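Local atomic coordinates of putative phosphinothricin n-acetyltransferase (Acinetobacter baylyi, PDB entry 2JLM), a protein that probably transfers the acetyl group of acetyl-CoA to the amino groups of L-methionine sulfoximine and L-methionine sulfone. Residues R11-E14 / Q19-L22; L22-I27 / A51-K56; E26-A31 / T36-Y41; H110-L115 / H125-C130. One frame throughout, in Å; residues are numbered along the deposited sequence.

Interaction 1: R11-E14 / Q19-L22; sequences RFVE and QHAL
V13 on the first strand and H20 on the first helix meet where the chain turns from the edge of the sheet into the helices of the GNAT fold. V13 directs its branched side chain at helix 17-34, and CG1 stops 4.2 Å from H20 NE2. The same imidazole comes up against the strand's backbone at the next residue, with H20 CE1 at 4.1 Å from the carbonyl oxygen E14 O. Both approaches are oblique to the ring. With chi1 at -57°, H20 CG lies beside its own backbone N, and the ring reaches across a CA separation of 9.5 Å between E14 and H20. One face of the ring is backed by its neighbour, Q19 CB, which sits 3.4 Å above the plane and toward the rim.

The polar work is done elsewhere: H20 ND1 is hydrogen-bonded to T16 N in the connecting turn. E14 starts away from the helix, and its OE2 forms a salt bridge with R118 NH1. On the other face of the strand, F12 packs against helix 107-121. No hydrogen bond links the two segments. The contact is van der Waals, and what holds the imbedded ring in position is its bond to T16 N, with ND1 as the acceptor, which is consistent with a proton on NE2.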
loop_
_atom_site.group_PDB
_atom_site.type_symbol
_atom_site.label_atom_id
_atom_site.label_comp_id
_atom_site.label_asym_id
_atom_site.label_seq_id
_atom_site.Cartn_x
_atom_site.Cartn_y
_atom_site.Cartn_z
ATOM N N ARG D 11 -21.259 4.953 -12.036
ATOM C CA ARG D 11 -20.530 4.928 -10.778
ATOM C C ARG D 11 -19.035 4.916 -11.071
ATOM O O ARG D 11 -18.625 4.619 -12.191
ATOM C CB ARG D 11 -20.887 3.676 -9.982
ATOM C CG ARG D 11 -20.328 2.401 -10.614
ATOM C CD ARG D 11 -20.782 1.158 -9.872
ATOM N NE ARG D 11 -20.742 -0.014 -10.743
ATOM C CZ ARG D 11 -19.831 -0.979 -10.657
ATOM N NH1 ARG D 11 -18.892 -0.923 -9.718
ATOM N NH2 ARG D 11 -19.864 -2.000 -11.503
ATOM N N PHE D 12 -18.232 5.226 -10.055
ATOM C CA PHE D 12 -16.783 5.197 -10.176
ATOM C C PHE D 12 -16.265 3.806 -9.876
ATOM O O PHE D 12 -16.820 3.099 -9.046
ATOM C CB PHE D 12 -16.133 6.206 -9.221
ATOM C CG PHE D 12 -16.309 7.635 -9.642
ATOM C CD1 PHE D 12 -16.751 8.586 -8.742
ATOM C CD2 PHE D 12 -16.026 8.026 -10.948
ATOM C CE1 PHE D 12 -16.910 9.905 -9.132
ATOM C CE2 PHE D 12 -16.179 9.341 -11.345
ATOM C CZ PHE D 12 -16.624 10.282 -10.446
ATOM N N VAL D 13 -15.195 3.423 -10.559
ATOM C CA VAL D 13 -14.510 2.180 -10.277
ATOM C C VAL D 13 -12.992 2.379 -10.359
ATOM O O VAL D 13 -12.512 3.288 -11.027
ATOM C CB VAL D 13 -14.914 1.098 -11.284
ATOM C CG1 VAL D 13 -14.458 1.494 -12.672
ATOM C CG2 VAL D 13 -14.301 -0.230 -10.900
ATOM N N GLU D 14 -12.244 1.530 -9.669
ATOM C CA GLU D 14 -10.800 1.473 -9.822
ATOM C C GLU D 14 -10.469 0.516 -10.949
ATOM O O GLU D 14 -10.657 -0.690 -10.811
ATOM C CB GLU D 14 -10.148 0.989 -8.524
ATOM C CG GLU D 14 -10.441 1.887 -7.326
ATOM C CD GLU D 14 -10.044 3.333 -7.593
ATOM O OE1 GLU D 14 -8.846 3.592 -7.834
ATOM O OE2 GLU D 14 -10.929 4.211 -7.571
ATOM N N GLN D 19 -9.908 -6.440 -15.682
ATOM C CA GLN D 19 -11.274 -6.044 -16.020
ATOM C C GLN D 19 -11.392 -5.029 -17.157
ATOM O O GLN D 19 -12.422 -4.969 -17.828
ATOM C CB GLN D 19 -11.996 -5.487 -14.786
ATOM C CG GLN D 19 -12.230 -6.483 -13.664
ATOM C CD GLN D 19 -13.090 -5.907 -12.555
ATOM N N HIS D 20 -10.354 -4.228 -17.377
ATOM C CA HIS D 20 -10.525 -3.033 -18.203
ATOM C C HIS D 20 -9.541 -2.835 -19.359
ATOM O O HIS D 20 -9.703 -1.904 -20.150
ATOM C CB HIS D 20 -10.541 -1.799 -17.304
ATOM C CG HIS D 20 -11.601 -1.842 -16.250
ATOM N ND1 HIS D 20 -11.324 -2.084 -14.922
ATOM C CD2 HIS D 20 -12.946 -1.674 -16.329
ATOM C CE1 HIS D 20 -12.449 -2.060 -14.227
ATOM N NE2 HIS D 20 -13.446 -1.812 -15.058
ATOM N N ALA D 21 -8.540 -3.707 -19.468
ATOM C CA ALA D 21 -7.523 -3.584 -20.514
ATOM C C ALA D 21 -8.094 -3.404 -21.923
ATOM O O ALA D 21 -7.628 -2.550 -22.679
ATOM C CB ALA D 21 -6.571 -4.774 -20.484
ATOM N N LEU D 22 -9.087 -4.212 -22.285
ATOM C CA LEU D 22 -9.597 -4.178 -23.652
ATOM C C LEU D 22 -10.335 -2.882 -23.927
ATOM O O LEU D 22 -10.045 -2.201 -24.908
ATOM C CB LEU D 22 -10.494 -5.383 -23.962
ATOM C CG LEU D 22 -10.808 -5.591 -25.454
ATOM C CD1 LEU D 22 -11.046 -7.056 -25.778
ATOM C CD2 LEU D 22 -11.991 -4.745 -25.909
#

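Interaction 2: L22-I27 / A51-K56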
loop_
_atom_site.group_PDB
_atom_site.type_symbol
_atom_site.label_atom_id
_atom_site.label_comp_id
_atom_site.label_asym_id
_atom_site.label_seq_id
_atom_site.Cartn_x
_atom_site.Cartn_y
_atom_site.Cartn_z
ATOM N N LEU D 22 -9.087 -4.212 -22.285
ATOM C CA LEU D 22 -9.597 -4.178 -23.652
ATOM C C LEU D 22 -10.335 -2.882 -23.927
ATOM O O LEU D 22 -10.045 -2.201 -24.908
ATOM C CB LEU D 22 -10.494 -5.383 -23.962
ATOM C CG LEU D 22 -10.808 -5.591 -25.454
ATOM C CD1 LEU D 22 -11.046 -7.056 -25.778
ATOM C CD2 LEU D 22 -11.991 -4.745 -25.909
ATOM N N GLU D 23 -11.283 -2.540 -23.058
ATOM C CA GLU D 23 -12.025 -1.284 -23.192
ATOM C C GLU D 23 -11.105 -0.063 -23.192
ATOM O O GLU D 23 -11.237 0.819 -24.041
ATOM C CB GLU D 23 -13.074 -1.148 -22.089
ATOM C CG GLU D 23 -14.395 -1.799 -22.430
ATOM C CD GLU D 23 -15.384 -1.715 -21.294
ATOM O OE1 GLU D 23 -16.438 -1.070 -21.479
ATOM O OE2 GLU D 23 -15.103 -2.283 -20.217
ATOM N N ILE D 24 -10.183 -0.012 -22.235
ATOM C CA ILE D 24 -9.190 1.055 -22.199
ATOM C C ILE D 24 -8.415 1.100 -23.522
ATOM O O ILE D 24 -8.227 2.165 -24.119
ATOM C CB ILE D 24 -8.235 0.906 -20.987
ATOM C CG1 ILE D 24 -8.948 1.346 -19.708
ATOM C CG2 ILE D 24 -6.971 1.726 -21.197
ATOM C CD1 ILE D 24 -8.111 1.238 -18.469
ATOM N N LEU D 25 -7.998 -0.060 -24.007
ATOM C CA LEU D 25 -7.266 -0.100 -25.267
ATOM C C LEU D 25 -8.084 0.478 -26.423
ATOM O O LEU D 25 -7.534 1.115 -27.317
ATOM C CB LEU D 25 -6.801 -1.519 -25.585
ATOM C CG LEU D 25 -6.113 -1.727 -26.937
ATOM C CD1 LEU D 25 -4.863 -0.876 -27.058
ATOM C CD2 LEU D 25 -5.779 -3.194 -27.125
ATOM N N GLU D 26 -9.396 0.275 -26.396
ATOM C CA GLU D 26 -10.248 0.706 -27.503
ATOM C C GLU D 26 -10.497 2.206 -27.435
ATOM O O GLU D 26 -10.642 2.884 -28.459
ATOM C CB GLU D 26 -11.588 -0.042 -27.487
ATOM C CG GLU D 26 -11.485 -1.555 -27.302
ATOM C CD GLU D 26 -11.158 -2.301 -28.584
ATOM O OE1 GLU D 26 -10.573 -3.404 -28.497
ATOM O OE2 GLU D 26 -11.490 -1.790 -29.675
ATOM N N ILE D 27 -10.552 2.724 -26.215
ATOM C CA ILE D 27 -10.781 4.144 -25.996
ATOM C C ILE D 27 -9.527 4.926 -26.414
ATOM O O ILE D 27 -9.605 5.916 -27.152
ATOM C CB ILE D 27 -11.206 4.385 -24.531
ATOM C CG1 ILE D 27 -12.611 3.808 -24.323
ATOM C CG2 ILE D 27 -11.178 5.861 -24.171
ATOM C CD1 ILE D 27 -12.949 3.469 -22.895
ATOM N N ALA D 51 2.206 -3.114 -20.491
ATOM C CA ALA D 51 3.283 -2.368 -19.848
ATOM C C ALA D 51 2.693 -1.130 -19.193
ATOM O O ALA D 51 3.006 -0.808 -18.046
ATOM C CB ALA D 51 4.346 -1.979 -20.863
ATOM N N TRP D 52 1.835 -0.444 -19.943
ATOM C CA TRP D 52 1.083 0.696 -19.432
ATOM C C TRP D 52 0.497 0.363 -18.064
ATOM O O TRP D 52 0.685 1.111 -17.109
ATOM C CB TRP D 52 -0.027 1.064 -20.416
ATOM C CG TRP D 52 -0.744 2.361 -20.145
ATOM C CD1 TRP D 52 -0.343 3.615 -20.510
ATOM C CD2 TRP D 52 -2.011 2.522 -19.493
ATOM N NE1 TRP D 52 -1.272 4.546 -20.111
ATOM C CE2 TRP D 52 -2.306 3.901 -19.487
ATOM C CE3 TRP D 52 -2.920 1.635 -18.910
ATOM C CZ2 TRP D 52 -3.468 4.410 -18.921
ATOM C CZ3 TRP D 52 -4.078 2.146 -18.347
ATOM C CH2 TRP D 52 -4.340 3.517 -18.357
ATOM N N PHE D 53 -0.200 -0.765 -17.957
ATOM C CA PHE D 53 -0.781 -1.128 -16.671
ATOM C C PHE D 53 0.302 -1.348 -15.626
ATOM O O PHE D 53 0.144 -0.965 -14.464
ATOM C CB PHE D 53 -1.695 -2.346 -16.794
ATOM C CG PHE D 53 -3.080 -2.006 -17.251
ATOM C CD1 PHE D 53 -3.426 -2.100 -18.590
ATOM C CD2 PHE D 53 -4.030 -1.564 -16.348
ATOM C CE1 PHE D 53 -4.699 -1.777 -19.016
ATOM C CE2 PHE D 53 -5.308 -1.238 -16.768
ATOM C CZ PHE D 53 -5.642 -1.345 -18.103
ATOM N N ALA D 54 1.414 -1.935 -16.057
ATOM C CA ALA D 54 2.514 -2.249 -15.152
ATOM C C ALA D 54 3.088 -0.982 -14.528
ATOM O O ALA D 54 3.249 -0.891 -13.307
ATOM C CB ALA D 54 3.600 -3.028 -15.884
ATOM N N THR D 55 3.390 -0.005 -15.377
ATOM C CA THR D 55 3.906 1.284 -14.924
ATOM C C THR D 55 3.023 1.891 -13.839
ATOM O O THR D 55 3.510 2.359 -12.804
ATOM C CB THR D 55 4.048 2.268 -16.104
ATOM O OG1 THR D 55 5.042 1.777 -17.014
ATOM C CG2 THR D 55 4.453 3.667 -15.614
ATOM N N LYS D 56 1.715 1.865 -14.060
ATOM C CA LYS D 56 0.807 2.513 -13.121
ATOM C C LYS D 56 0.715 1.768 -11.801
ATOM O O LYS D 56 0.585 2.393 -10.745
ATOM C CB LYS D 56 -0.562 2.771 -13.763
ATOM C CG LYS D 56 -0.564 4.089 -14.546
ATOM C CD LYS D 56 -1.489 4.079 -15.732
ATOM C CE LYS D 56 -1.153 5.230 -16.670
ATOM N NZ LYS D 56 -0.870 6.484 -15.919
#
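I24 hangs on helix 17-34 with its CG1 beside the backbone N and CD1 fully extended (chi2 180°), so its two arms reach two different aromatic rings of helix 46-58. On the facing helix, W52 CG is anti to the backbone N (chi1 -170°), whereas F53 CG is swung beside its N (chi1 -83°). These different choices bring two consecutive side chains round to the same isoleucine.

The extended arm makes the tighter touch: I24 CD1 lies 3.6 Å from F53 CZ and 4.1 Å from F53 CE2. The two side chains arrive from opposite directions, ending methyl against ring. The short branch goes to the indole, with I24 CG2 at 4.1 Å from W52 CZ3, and here the side chains cross at about a right angle. CD1 also borders that indole carbon. Both methyls meet their rings obliquely.

The rings are set against each other as well. W52 CE3 stands 3.7 Å above the F53 plane, over its centre, while F53 CD1 lies at the indole's edge and in its plane. K56 CE rests on one face of the indole, and K56 NZ is hydrogen-bonded to S78 OG. Beneath, I24 packs on L73 and F76 of strand 73-81, and W52 and F53 pack on I63 of strand 63-68. This is the apolar seam between the two helices that follow the first strand in the GNAT fold, lying together over one face of the sheet.

Interaction 3: E26-A31 / T36-Y41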
loop_
_atom_site.group_PDB
_atom_site.type_symbol
_atom_site.label_atom_id
_atom_site.label_comp_id
_atom_site.label_asym_id
_atom_site.label_seq_id
_atom_site.Cartn_x
_atom_site.Cartn_y
_atom_site.Cartn_z
ATOM N N GLU D 26 -9.396 0.275 -26.396
ATOM C CA GLU D 26 -10.248 0.706 -27.503
ATOM C C GLU D 26 -10.497 2.206 -27.435
ATOM O O GLU D 26 -10.642 2.884 -28.459
ATOM C CB GLU D 26 -11.588 -0.042 -27.487
ATOM C CG GLU D 26 -11.485 -1.555 -27.302
ATOM C CD GLU D 26 -11.158 -2.301 -28.584
ATOM O OE1 GLU D 26 -10.573 -3.404 -28.497
ATOM O OE2 GLU D 26 -11.490 -1.790 -29.675
ATOM N N ILE D 27 -10.552 2.724 -26.215
ATOM C CA ILE D 27 -10.781 4.144 -25.996
ATOM C C ILE D 27 -9.527 4.926 -26.414
ATOM O O ILE D 27 -9.605 5.916 -27.152
ATOM C CB ILE D 27 -11.206 4.385 -24.531
ATOM C CG1 ILE D 27 -12.611 3.808 -24.323
ATOM C CG2 ILE D 27 -11.178 5.861 -24.171
ATOM C CD1 ILE D 27 -12.949 3.469 -22.895
ATOM N N LEU D 28 -8.361 4.446 -25.995
ATOM C CA LEU D 28 -7.107 5.079 -26.400
ATOM C C LEU D 28 -6.940 5.124 -27.915
ATOM O O LEU D 28 -6.680 6.188 -28.494
ATOM C CB LEU D 28 -5.915 4.368 -25.764
ATOM C CG LEU D 28 -5.825 4.543 -24.247
ATOM C CD1 LEU D 28 -4.505 4.002 -23.722
ATOM C CD2 LEU D 28 -6.005 6.011 -23.861
ATOM N N ASN D 29 -7.086 3.970 -28.560
ATOM C CA ASN D 29 -6.870 3.901 -30.000
ATOM C C ASN D 29 -7.817 4.798 -30.776
ATOM O O ASN D 29 -7.447 5.345 -31.822
ATOM C CB ASN D 29 -6.937 2.464 -30.499
ATOM C CG ASN D 29 -5.779 1.638 -30.005
ATOM O OD1 ASN D 29 -4.739 2.180 -29.631
ATOM N ND2 ASN D 29 -5.950 0.322 -29.990
ATOM N N ASP D 30 -9.029 4.976 -30.258
ATOM C CA ASP D 30 -9.967 5.877 -30.916
ATOM C C ASP D 30 -9.437 7.303 -30.864
ATOM O O ASP D 30 -9.518 8.041 -31.849
ATOM C CB ASP D 30 -11.350 5.825 -30.277
ATOM C CG ASP D 30 -12.193 7.036 -30.640
ATOM O OD1 ASP D 30 -12.730 7.090 -31.770
ATOM O OD2 ASP D 30 -12.303 7.951 -29.797
ATOM N N ALA D 31 -8.895 7.680 -29.707
ATOM C CA ALA D 31 -8.332 9.013 -29.516
ATOM C C ALA D 31 -7.075 9.200 -30.356
ATOM O O ALA D 31 -6.798 10.298 -30.836
ATOM C CB ALA D 31 -8.023 9.255 -28.052
ATOM N N THR D 36 -6.214 14.941 -31.567
ATOM C CA THR D 36 -4.891 15.387 -31.139
ATOM C C THR D 36 -4.699 15.148 -29.645
ATOM O O THR D 36 -3.810 15.730 -29.027
ATOM C CB THR D 36 -4.675 16.891 -31.434
ATOM O OG1 THR D 36 -5.681 17.670 -30.773
ATOM C CG2 THR D 36 -4.746 17.163 -32.922
ATOM N N ALA D 37 -5.537 14.285 -29.076
ATOM C CA ALA D 37 -5.622 14.111 -27.624
ATOM C C ALA D 37 -4.556 13.175 -27.078
ATOM O O ALA D 37 -4.228 13.207 -25.888
ATOM N N LEU D 38 -4.029 12.327 -27.946
ATOM C CA LEU D 38 -2.889 11.501 -27.592
ATOM C C LEU D 38 -1.878 11.709 -28.704
ATOM O O LEU D 38 -2.256 11.874 -29.869
ATOM C CB LEU D 38 -3.293 10.030 -27.485
ATOM C CG LEU D 38 -2.640 9.228 -26.358
ATOM C CD1 LEU D 38 -3.059 7.764 -26.429
ATOM C CD2 LEU D 38 -1.124 9.361 -26.389
ATOM N N TYR D 39 -0.598 11.731 -28.362
ATOM C CA TYR D 39 0.396 12.072 -29.372
ATOM C C TYR D 39 1.038 10.853 -30.037
ATOM O O TYR D 39 2.192 10.902 -30.458
ATOM C CB TYR D 39 1.421 13.076 -28.828
ATOM C CG TYR D 39 0.970 14.522 -28.974
ATOM C CD1 TYR D 39 1.861 15.519 -29.356
ATOM C CD2 TYR D 39 -0.353 14.882 -28.759
ATOM C CE1 TYR D 39 1.443 16.847 -29.496
ATOM C CE2 TYR D 39 -0.779 16.200 -28.901
ATOM C CZ TYR D 39 0.123 17.178 -29.269
ATOM O OH TYR D 39 -0.295 18.491 -29.410
ATOM N N ASP D 40 0.263 9.774 -30.147
ATOM C CA ASP D 40 0.639 8.615 -30.958
ATOM C C ASP D 40 0.155 8.748 -32.401
ATOM O O ASP D 40 -0.799 9.483 -32.678
ATOM C CB ASP D 40 0.049 7.334 -30.371
ATOM C CG ASP D 40 0.903 6.743 -29.278
ATOM O OD1 ASP D 40 1.001 7.364 -28.196
ATOM O OD2 ASP D 40 1.463 5.647 -29.503
ATOM N N TYR D 41 0.805 8.021 -33.310
ATOM C CA TYR D 41 0.354 7.928 -34.700
ATOM C C TYR D 41 -0.404 6.625 -34.938
ATOM O O TYR D 41 -1.503 6.622 -35.488
ATOM C CB TYR D 41 1.533 7.997 -35.675
ATOM C CG TYR D 41 2.237 9.329 -35.712
ATOM C CD1 TYR D 41 3.572 9.436 -35.354
ATOM C CD2 TYR D 41 1.568 10.484 -36.103
ATOM C CE1 TYR D 41 4.232 10.665 -35.384
ATOM C CE2 TYR D 41 2.216 11.719 -36.134
ATOM C CZ TYR D 41 3.550 11.799 -35.772
ATOM O OH TYR D 41 4.205 13.008 -35.802
#
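L28 and L38 touch through their methyls, L28 CD2 to L38 CD1 at 4.3 Å, where the loop after the first helix of the GNAT fold folds back along that helix. On the helix, A31 CB points at the loop, with L38 CB 4.8 Å away. L38 has a first torsion away from the usual staggered positions (chi1 -142°), and its side chain packs on both the helix and the sheet.

One step out, Y97 of strand 91-98 packs against L28, A31 and L38, giving the helix-loop junction a common aromatic backing. F76 adds to the L28 side, and I32 and R44 to the L38 side. Farther out, R44 links the two segments, its N bonded to N29 OD1 and its NH1 in a salt bridge with D40 OD1; D30 OD2 forms a separate salt bridge with R103 NH1. R103 belongs to the loop before helix 107-121, which in GNAT enzymes usually cradles the pyrophosphate of the cofactor. Y39 stacks on Y88 of the third subunit.

The backbone makes its turn at S35, whose OG is hydrogen-bonded to both A31 O and A37 N. The CA atoms of A31 and A37 come within 6.1 Å, yet A31 O stays 4.5 Å from L38 N.

Interaction 4: H110-L115 / H125-C130; sequences HLMNEL and HVMVGC
M127 reaches from strand 126-132 toward helix 107-121, and its terminal methyl makes every direct touch in this contact. All are apolar: M127 CE lies 4.1 Å from M112 CE and also 4.1 Å from L115 CD2. The M112 and M127 side chains run antiparallel past one another, while L115 crosses the M127 chain at a slant. M127 runs straight through chi2 and bends only at chi3 (60°), which turns CE into the angle between the two helix residues. M112 instead is bent at both chi2 and chi3, curling its methyl in from one helical turn away. H94 of strand 91-98 packs on M112 and L115, so both strands of this beta-alpha-beta unit contribute to the underside of the helix.

Hydrogen bonds belong to the frameworks. E114 N to H110 O and L115 N to L111 O hold the helix, while M127 is bonded through its backbone to L171 of the neighbouring strand.

Interactions with other copies lie away from the methyl cluster. E114 OE2 forms a salt bridge with R11 of the second subunit, and H125 stacks on W163 of the third. Between helix and strand themselves no polar bond is made, so the fit rests on dispersion between buried methionine and leucine methyls.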
loop_
_atom_site.group_PDB
_atom_site.type_symbol
_atom_site.label_atom_id
_atom_site.label_comp_id
_atom_site.label_asym_id
_atom_site.label_seq_id
_atom_site.Cartn_x
_atom_site.Cartn_y
_atom_site.Cartn_z
ATOM N N HIS D 110 -16.671 14.935 -14.031
ATOM C CA HIS D 110 -16.818 13.996 -12.917
ATOM C C HIS D 110 -15.519 13.247 -12.635
ATOM O O HIS D 110 -15.071 13.169 -11.496
ATOM C CB HIS D 110 -17.904 12.953 -13.221
ATOM C CG HIS D 110 -19.282 13.520 -13.297
ATOM N ND1 HIS D 110 -19.840 14.247 -12.269
ATOM C CD2 HIS D 110 -20.222 13.455 -14.268
ATOM C CE1 HIS D 110 -21.062 14.612 -12.608
ATOM N NE2 HIS D 110 -21.318 14.144 -13.816
ATOM N N LEU D 111 -14.938 12.665 -13.678
ATOM C CA LEU D 111 -13.690 11.935 -13.526
ATOM C C LEU D 111 -12.582 12.864 -13.033
ATOM O O LEU D 111 -11.839 12.518 -12.107
ATOM C CB LEU D 111 -13.309 11.247 -14.837
ATOM C CG LEU D 111 -14.178 10.018 -15.136
ATOM C CD1 LEU D 111 -14.120 9.618 -16.612
ATOM C CD2 LEU D 111 -13.802 8.818 -14.237
ATOM N N MET D 112 -12.482 14.054 -13.623
ATOM C CA MET D 112 -11.483 15.017 -13.161
ATOM C C MET D 112 -11.697 15.369 -11.690
ATOM O O MET D 112 -10.746 15.413 -10.912
ATOM C CB MET D 112 -11.455 16.279 -14.031
ATOM C CG MET D 112 -10.656 16.112 -15.322
ATOM S SD MET D 112 -9.008 15.418 -15.052
ATOM C CE MET D 112 -8.340 16.659 -13.950
ATOM N N ASN D 113 -12.945 15.605 -11.299
ATOM C CA ASN D 113 -13.218 15.902 -9.901
ATOM C C ASN D 113 -12.747 14.783 -8.973
ATOM O O ASN D 113 -12.180 15.035 -7.912
ATOM C CB ASN D 113 -14.702 16.197 -9.672
ATOM C CG ASN D 113 -15.049 17.658 -9.901
ATOM O OD1 ASN D 113 -14.241 18.553 -9.643
ATOM N ND2 ASN D 113 -16.263 17.906 -10.381
ATOM N N GLU D 114 -12.994 13.547 -9.370
ATOM C CA GLU D 114 -12.600 12.415 -8.546
ATOM C C GLU D 114 -11.062 12.280 -8.540
ATOM O O GLU D 114 -10.454 12.053 -7.493
ATOM C CB GLU D 114 -13.307 11.144 -9.037
ATOM C CG GLU D 114 -13.284 9.960 -8.065
ATOM C CD GLU D 114 -14.220 10.124 -6.862
ATOM O OE1 GLU D 114 -14.948 11.141 -6.773
ATOM O OE2 GLU D 114 -14.223 9.221 -5.996
ATOM N N LEU D 115 -10.432 12.467 -9.697
ATOM C CA LEU D 115 -8.966 12.419 -9.785
ATOM C C LEU D 115 -8.302 13.481 -8.918
ATOM O O LEU D 115 -7.277 13.228 -8.293
ATOM C CB LEU D 115 -8.499 12.603 -11.226
ATOM C CG LEU D 115 -7.062 12.154 -11.467
ATOM C CD1 LEU D 115 -6.966 10.651 -11.231
ATOM C CD2 LEU D 115 -6.619 12.515 -12.868
ATOM N N HIS D 125 1.343 18.104 -5.268
ATOM C CA HIS D 125 1.356 19.557 -5.170
ATOM C C HIS D 125 0.814 20.205 -6.433
ATOM O O HIS D 125 0.080 21.187 -6.363
ATOM C CB HIS D 125 2.764 20.074 -4.895
ATOM C CG HIS D 125 2.824 21.548 -4.635
ATOM N ND1 HIS D 125 2.072 22.162 -3.657
ATOM C CD2 HIS D 125 3.565 22.531 -5.210
ATOM C CE1 HIS D 125 2.335 23.461 -3.650
ATOM N NE2 HIS D 125 3.236 23.708 -4.581
ATOM N N VAL D 126 1.196 19.665 -7.588
ATOM C CA VAL D 126 0.778 20.224 -8.866
ATOM C C VAL D 126 0.299 19.134 -9.829
ATOM O O VAL D 126 0.968 18.125 -10.023
ATOM C CB VAL D 126 1.933 20.997 -9.556
ATOM C CG1 VAL D 126 1.543 21.355 -10.964
ATOM C CG2 VAL D 126 2.303 22.258 -8.773
ATOM N N MET D 127 -0.862 19.345 -10.435
ATOM C CA MET D 127 -1.303 18.504 -11.540
ATOM C C MET D 127 -1.151 19.282 -12.832
ATOM O O MET D 127 -1.641 20.403 -12.940
ATOM C CB MET D 127 -2.772 18.124 -11.364
ATOM C CG MET D 127 -3.060 17.339 -10.093
ATOM S SD MET D 127 -4.824 17.014 -9.936
ATOM C CE MET D 127 -5.146 16.065 -11.409
ATOM N N VAL D 128 -0.472 18.702 -13.812
ATOM C CA VAL D 128 -0.324 19.364 -15.109
ATOM C C VAL D 128 -1.111 18.644 -16.172
ATOM O O VAL D 128 -0.969 17.432 -16.349
ATOM C CB VAL D 128 1.126 19.362 -15.576
ATOM C CG1 VAL D 128 1.230 19.952 -16.995
ATOM C CG2 VAL D 128 1.999 20.118 -14.586
ATOM N N GLY D 129 -1.935 19.392 -16.891
ATOM C CA GLY D 129 -2.556 18.870 -18.097
ATOM C C GLY D 129 -1.935 19.463 -19.355
ATOM O O GLY D 129 -1.708 20.667 -19.455
ATOM N N CYS D 130 -1.656 18.612 -20.326
ATOM C CA CYS D 130 -1.117 19.070 -21.587
ATOM C C CYS D 130 -2.165 18.924 -22.699
ATOM O O CYS D 130 -2.543 17.819 -23.059
ATOM C CB CYS D 130 0.149 18.286 -21.930
ATOM S SG CYS D 130 0.950 18.847 -23.438
#

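Overall arrangement
Helix 17-34 carries interactions 1, 2 and 3 in turn along its length, meeting first the edge strand, then helix 46-58, then the loop that connects the two helices. Interactions 1 and 2 share L22 and touch where A21 CA packs 3.7 Å from F53 CE1; 2 and 3 share E26 and I27. Interaction 4 involves helix 107-121, and F12 of interaction 1 bridges to that helix, with F12 CE2 at 3.8 Å from L111 CD2. Interactions 2, 3 and 4 are buried and join apolar side chains, aromatic only in 2; partly buried interaction 1 sets an imidazole against valine and a carbonyl. Segments of 1 and 4 touch the second subunit, those of 3 and 4 the third.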